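Local coordinates for A151R (African swine fever virus Georgia 2007/1, PDB 7CMA), which is a zinc-binding non-structural viral protein of unsettled biochemical role, although it has been named an oxygenase, at residues 13-26 against 72-84. Sequence-based numbering, arbitrary orientation.
Sequences HKEKLIECIYHELE and SKNIAKMIYNWII
Ile18 and Tyr80 interlock where the long N-terminal helix 3-28 packs against helix 72-84, on the five-stranded antiparallel sheet. The axes approach to 8.4 Å, and the N-to-C directions of segments 13-26 and 72-84 differ by 126°. The small Ala76 probably permits this: its CA comes 5.2 Å from Tyr22 CA, the closest such pair. Ile18 is a knob among Lys73, Ala76, Lys77 and Tyr80, with its CG1 3.7 Å from Tyr80 CB. Tyr80 returns the fit among His13, Lys14, Leu17 and Ile18. Lys14 CG lies over one face of the Tyr80 ring, a CH-pi contact, while Leu17 CD2 meets the ring edge. Lys14, with CG anti to the backbone N (chi1 163°), is extended as far as CE across the ring. Ile21 CD1 touches Ile79 CG2 at 3.9 Å on the buried side, where both residues reach Ile92 of strand 90-94.

Polar pairs close the other end. Lys73 NZ makes a salt bridge to Glu19 OE1 at 2.7 Å. Ser72 OG donates to Glu26 OE2 at 2.7 Å, on the anti side of the carboxylate, and also bonds Tyr50 OH. Such reciprocal knobs-into-holes packing joins two helices on one side of an antiparallel sheet, an alpha+beta arrangement.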
# COMPACT_ATOMS: atom_id res chain seq x y z
N HIS A 13 2.23 -7.70 5.27
CA HIS A 13 3.50 -7.90 4.52
C HIS A 13 3.92 -9.37 4.62
O HIS A 13 4.18 -9.97 3.56
CB HIS A 13 4.60 -6.96 5.04
CG HIS A 13 5.97 -7.30 4.54
ND1 HIS A 13 6.40 -6.94 3.28
CD2 HIS A 13 6.99 -7.97 5.12
CE1 HIS A 13 7.64 -7.35 3.11
NE2 HIS A 13 8.02 -8.00 4.22
N LYS A 14 3.87 -9.95 5.82
CA LYS A 14 4.19 -11.38 6.07
C LYS A 14 3.31 -12.26 5.17
O LYS A 14 3.87 -13.13 4.47
CB LYS A 14 3.98 -11.73 7.55
CG LYS A 14 3.88 -13.22 7.85
CD LYS A 14 3.72 -13.53 9.33
CE LYS A 14 3.91 -14.99 9.65
NZ LYS A 14 4.70 -15.18 10.89
N GLU A 15 1.99 -12.12 5.27
CA GLU A 15 1.04 -12.98 4.52
C GLU A 15 1.34 -12.88 3.02
O GLU A 15 1.31 -13.92 2.35
CB GLU A 15 -0.41 -12.58 4.84
CG GLU A 15 -1.39 -13.73 4.70
CD GLU A 15 -1.15 -14.90 5.64
OE1 GLU A 15 -0.50 -14.70 6.69
OE2 GLU A 15 -1.60 -16.02 5.32
N LYS A 16 1.68 -11.68 2.54
CA LYS A 16 1.90 -11.43 1.09
C LYS A 16 3.24 -12.04 0.66
O LYS A 16 3.28 -12.68 -0.38
CB LYS A 16 1.83 -9.93 0.78
CG LYS A 16 0.42 -9.34 0.77
CD LYS A 16 0.26 -8.18 -0.19
CE LYS A 16 0.12 -6.84 0.51
NZ LYS A 16 1.36 -6.47 1.23
N LEU A 17 4.28 -11.90 1.49
CA LEU A 17 5.65 -12.39 1.16
C LEU A 17 5.66 -13.92 1.22
O LEU A 17 6.11 -14.53 0.25
CB LEU A 17 6.67 -11.78 2.12
CG LEU A 17 8.14 -12.10 1.82
CD1 LEU A 17 8.45 -11.92 0.34
CD2 LEU A 17 9.07 -11.25 2.67
N ILE A 18 5.00 -14.51 2.22
CA ILE A 18 4.85 -15.99 2.33
C ILE A 18 4.10 -16.52 1.11
O ILE A 18 4.52 -17.56 0.56
CB ILE A 18 4.16 -16.40 3.65
CG1 ILE A 18 5.08 -16.22 4.85
CG2 ILE A 18 3.62 -17.82 3.56
CD1 ILE A 18 4.46 -16.59 6.18
N GLU A 19 3.02 -15.84 0.70
CA GLU A 19 2.21 -16.26 -0.48
C GLU A 19 3.10 -16.20 -1.73
O GLU A 19 3.12 -17.18 -2.48
CB GLU A 19 0.97 -15.37 -0.63
CG GLU A 19 -0.04 -15.91 -1.64
CD GLU A 19 -0.86 -17.10 -1.16
OE1 GLU A 19 -0.69 -17.51 0.00
OE2 GLU A 19 -1.65 -17.63 -1.97
N CYS A 20 3.86 -15.11 -1.89
CA CYS A 20 4.83 -14.95 -3.00
C CYS A 20 5.83 -16.11 -3.00
O CYS A 20 6.00 -16.75 -4.06
CB CYS A 20 5.55 -13.62 -2.90
SG CYS A 20 6.51 -13.21 -4.38
N ILE A 21 6.46 -16.39 -1.86
CA ILE A 21 7.48 -17.47 -1.74
C ILE A 21 6.80 -18.81 -2.04
O ILE A 21 7.39 -19.62 -2.78
CB ILE A 21 8.14 -17.47 -0.35
CG1 ILE A 21 8.87 -16.14 -0.09
CG2 ILE A 21 9.08 -18.66 -0.20
CD1 ILE A 21 9.28 -15.95 1.34
N TYR A 22 5.63 -19.06 -1.44
CA TYR A 22 4.85 -20.31 -1.62
C TYR A 22 4.70 -20.59 -3.12
O TYR A 22 4.98 -21.73 -3.55
CB TYR A 22 3.48 -20.21 -0.94
CG TYR A 22 2.52 -21.31 -1.30
CD1 TYR A 22 2.70 -22.60 -0.83
CD2 TYR A 22 1.49 -21.09 -2.20
CE1 TYR A 22 1.84 -23.63 -1.19
CE2 TYR A 22 0.63 -22.11 -2.58
CZ TYR A 22 0.78 -23.38 -2.05
OH TYR A 22 -0.07 -24.39 -2.39
N HIS A 23 4.25 -19.60 -3.88
CA HIS A 23 3.95 -19.73 -5.33
C HIS A 23 5.25 -19.98 -6.09
O HIS A 23 5.27 -20.91 -6.92
CB HIS A 23 3.20 -18.49 -5.84
CG HIS A 23 1.79 -18.41 -5.37
ND1 HIS A 23 1.00 -19.54 -5.22
CD2 HIS A 23 1.02 -17.36 -4.99
CE1 HIS A 23 -0.19 -19.18 -4.76
NE2 HIS A 23 -0.20 -17.86 -4.62
N GLU A 24 6.33 -19.28 -5.72
CA GLU A 24 7.66 -19.42 -6.36
C GLU A 24 8.18 -20.84 -6.14
O GLU A 24 8.61 -21.47 -7.13
CB GLU A 24 8.63 -18.36 -5.81
CG GLU A 24 8.48 -17.00 -6.46
CD GLU A 24 8.82 -16.98 -7.94
OE1 GLU A 24 9.57 -17.86 -8.39
OE2 GLU A 24 8.33 -16.08 -8.64
N LEU A 25 8.01 -21.38 -4.93
CA LEU A 25 8.43 -22.76 -4.58
C LEU A 25 7.58 -23.78 -5.35
O LEU A 25 8.15 -24.80 -5.80
CB LEU A 25 8.31 -22.97 -3.07
CG LEU A 25 9.63 -23.12 -2.31
CD1 LEU A 25 9.41 -23.75 -0.95
CD2 LEU A 25 10.63 -23.93 -3.11
N GLU A 26 6.28 -23.52 -5.50
CA GLU A 26 5.32 -24.46 -6.15
C GLU A 26 5.54 -24.44 -7.67
O GLU A 26 5.17 -25.43 -8.33
CB GLU A 26 3.88 -24.10 -5.81
CG GLU A 26 3.34 -24.83 -4.59
CD GLU A 26 3.27 -26.35 -4.73
OE1 GLU A 26 2.87 -26.83 -5.81
OE2 GLU A 26 3.62 -27.04 -3.76
N SER A 72 5.10 -26.89 1.08
CA SER A 72 5.56 -25.63 0.45
C SER A 72 5.18 -24.42 1.32
O SER A 72 5.99 -23.48 1.41
CB SER A 72 5.00 -25.49 -0.94
OG SER A 72 5.35 -26.61 -1.73
N LYS A 73 3.97 -24.42 1.90
CA LYS A 73 3.47 -23.28 2.72
C LYS A 73 4.29 -23.19 4.01
O LYS A 73 4.65 -22.06 4.40
CB LYS A 73 1.98 -23.45 3.03
CG LYS A 73 1.30 -22.20 3.59
CD LYS A 73 1.53 -20.95 2.74
CE LYS A 73 0.24 -20.25 2.37
NZ LYS A 73 0.46 -18.80 2.13
N ASN A 74 4.59 -24.33 4.63
CA ASN A 74 5.36 -24.36 5.90
C ASN A 74 6.80 -23.94 5.62
O ASN A 74 7.40 -23.28 6.48
CB ASN A 74 5.29 -25.73 6.59
CG ASN A 74 4.10 -25.85 7.53
OD1 ASN A 74 3.66 -24.86 8.11
ND2 ASN A 74 3.54 -27.04 7.64
N ILE A 75 7.35 -24.32 4.46
CA ILE A 75 8.74 -23.92 4.06
C ILE A 75 8.75 -22.42 3.79
O ILE A 75 9.64 -21.73 4.34
CB ILE A 75 9.24 -24.73 2.85
CG1 ILE A 75 9.06 -26.23 3.06
CG2 ILE A 75 10.68 -24.36 2.53
CD1 ILE A 75 10.17 -27.08 2.50
N ALA A 76 7.73 -21.91 3.09
CA ALA A 76 7.58 -20.46 2.82
C ALA A 76 7.65 -19.67 4.13
O ALA A 76 8.30 -18.61 4.14
CB ALA A 76 6.29 -20.20 2.09
N LYS A 77 6.98 -20.16 5.18
CA LYS A 77 6.94 -19.50 6.52
C LYS A 77 8.34 -19.54 7.15
O LYS A 77 8.75 -18.51 7.70
CB LYS A 77 5.93 -20.19 7.43
CG LYS A 77 5.69 -19.51 8.77
CD LYS A 77 4.37 -19.86 9.40
CE LYS A 77 3.22 -19.87 8.42
NZ LYS A 77 2.02 -20.55 8.97
N MET A 78 9.02 -20.68 7.08
CA MET A 78 10.42 -20.85 7.58
C MET A 78 11.34 -19.86 6.87
O MET A 78 12.18 -19.24 7.55
CB MET A 78 10.93 -22.28 7.32
CG MET A 78 10.34 -23.32 8.25
SD MET A 78 10.57 -25.01 7.63
CE MET A 78 10.16 -25.96 9.10
N ILE A 79 11.16 -19.68 5.56
CA ILE A 79 12.01 -18.77 4.74
C ILE A 79 11.70 -17.31 5.13
O ILE A 79 12.67 -16.55 5.29
CB ILE A 79 11.82 -19.04 3.23
CG1 ILE A 79 12.32 -20.43 2.85
CG2 ILE A 79 12.50 -17.95 2.41
CD1 ILE A 79 12.05 -20.81 1.41
N TYR A 80 10.43 -16.97 5.37
CA TYR A 80 10.05 -15.61 5.84
C TYR A 80 10.67 -15.33 7.22
O TYR A 80 11.16 -14.22 7.44
CB TYR A 80 8.53 -15.43 5.92
CG TYR A 80 8.10 -14.20 6.68
CD1 TYR A 80 8.08 -12.96 6.07
CD2 TYR A 80 7.83 -14.26 8.04
CE1 TYR A 80 7.76 -11.81 6.78
CE2 TYR A 80 7.46 -13.12 8.75
CZ TYR A 80 7.45 -11.89 8.12
OH TYR A 80 7.11 -10.77 8.82
N ASN A 81 10.63 -16.32 8.11
CA ASN A 81 11.14 -16.17 9.51
C ASN A 81 12.65 -15.90 9.46
O ASN A 81 13.09 -14.98 10.17
CB ASN A 81 10.77 -17.38 10.37
CG ASN A 81 9.32 -17.38 10.80
OD1 ASN A 81 8.66 -16.33 10.79
ND2 ASN A 81 8.80 -18.54 11.14
N TRP A 82 13.34 -16.50 8.50
CA TRP A 82 14.79 -16.27 8.24
C TRP A 82 15.00 -14.84 7.72
O TRP A 82 15.94 -14.17 8.18
CB TRP A 82 15.34 -17.32 7.27
CG TRP A 82 16.73 -17.06 6.77
CD1 TRP A 82 17.90 -17.33 7.42
CD2 TRP A 82 17.10 -16.61 5.46
NE1 TRP A 82 18.97 -17.01 6.63
CE2 TRP A 82 18.51 -16.58 5.41
CE3 TRP A 82 16.39 -16.17 4.34
CZ2 TRP A 82 19.22 -16.15 4.29
CZ3 TRP A 82 17.08 -15.76 3.22
CH2 TRP A 82 18.48 -15.73 3.21
N ILE A 83 14.18 -14.40 6.76
CA ILE A 83 14.31 -13.06 6.13
C ILE A 83 14.12 -11.99 7.21
O ILE A 83 14.97 -11.08 7.29
CB ILE A 83 13.31 -12.87 4.97
CG1 ILE A 83 13.74 -13.65 3.72
CG2 ILE A 83 13.11 -11.39 4.68
CD1 ILE A 83 12.64 -13.82 2.70
N ILE A 84 13.01 -12.05 7.95
CA ILE A 84 12.49 -10.90 8.75
C ILE A 84 13.45 -10.63 9.92
O ILE A 84 13.44 -9.49 10.43
CB ILE A 84 11.05 -11.17 9.23
CG1 ILE A 84 10.33 -9.86 9.58
CG2 ILE A 84 11.04 -12.15 10.39
CD1 ILE A 84 10.32 -8.84 8.46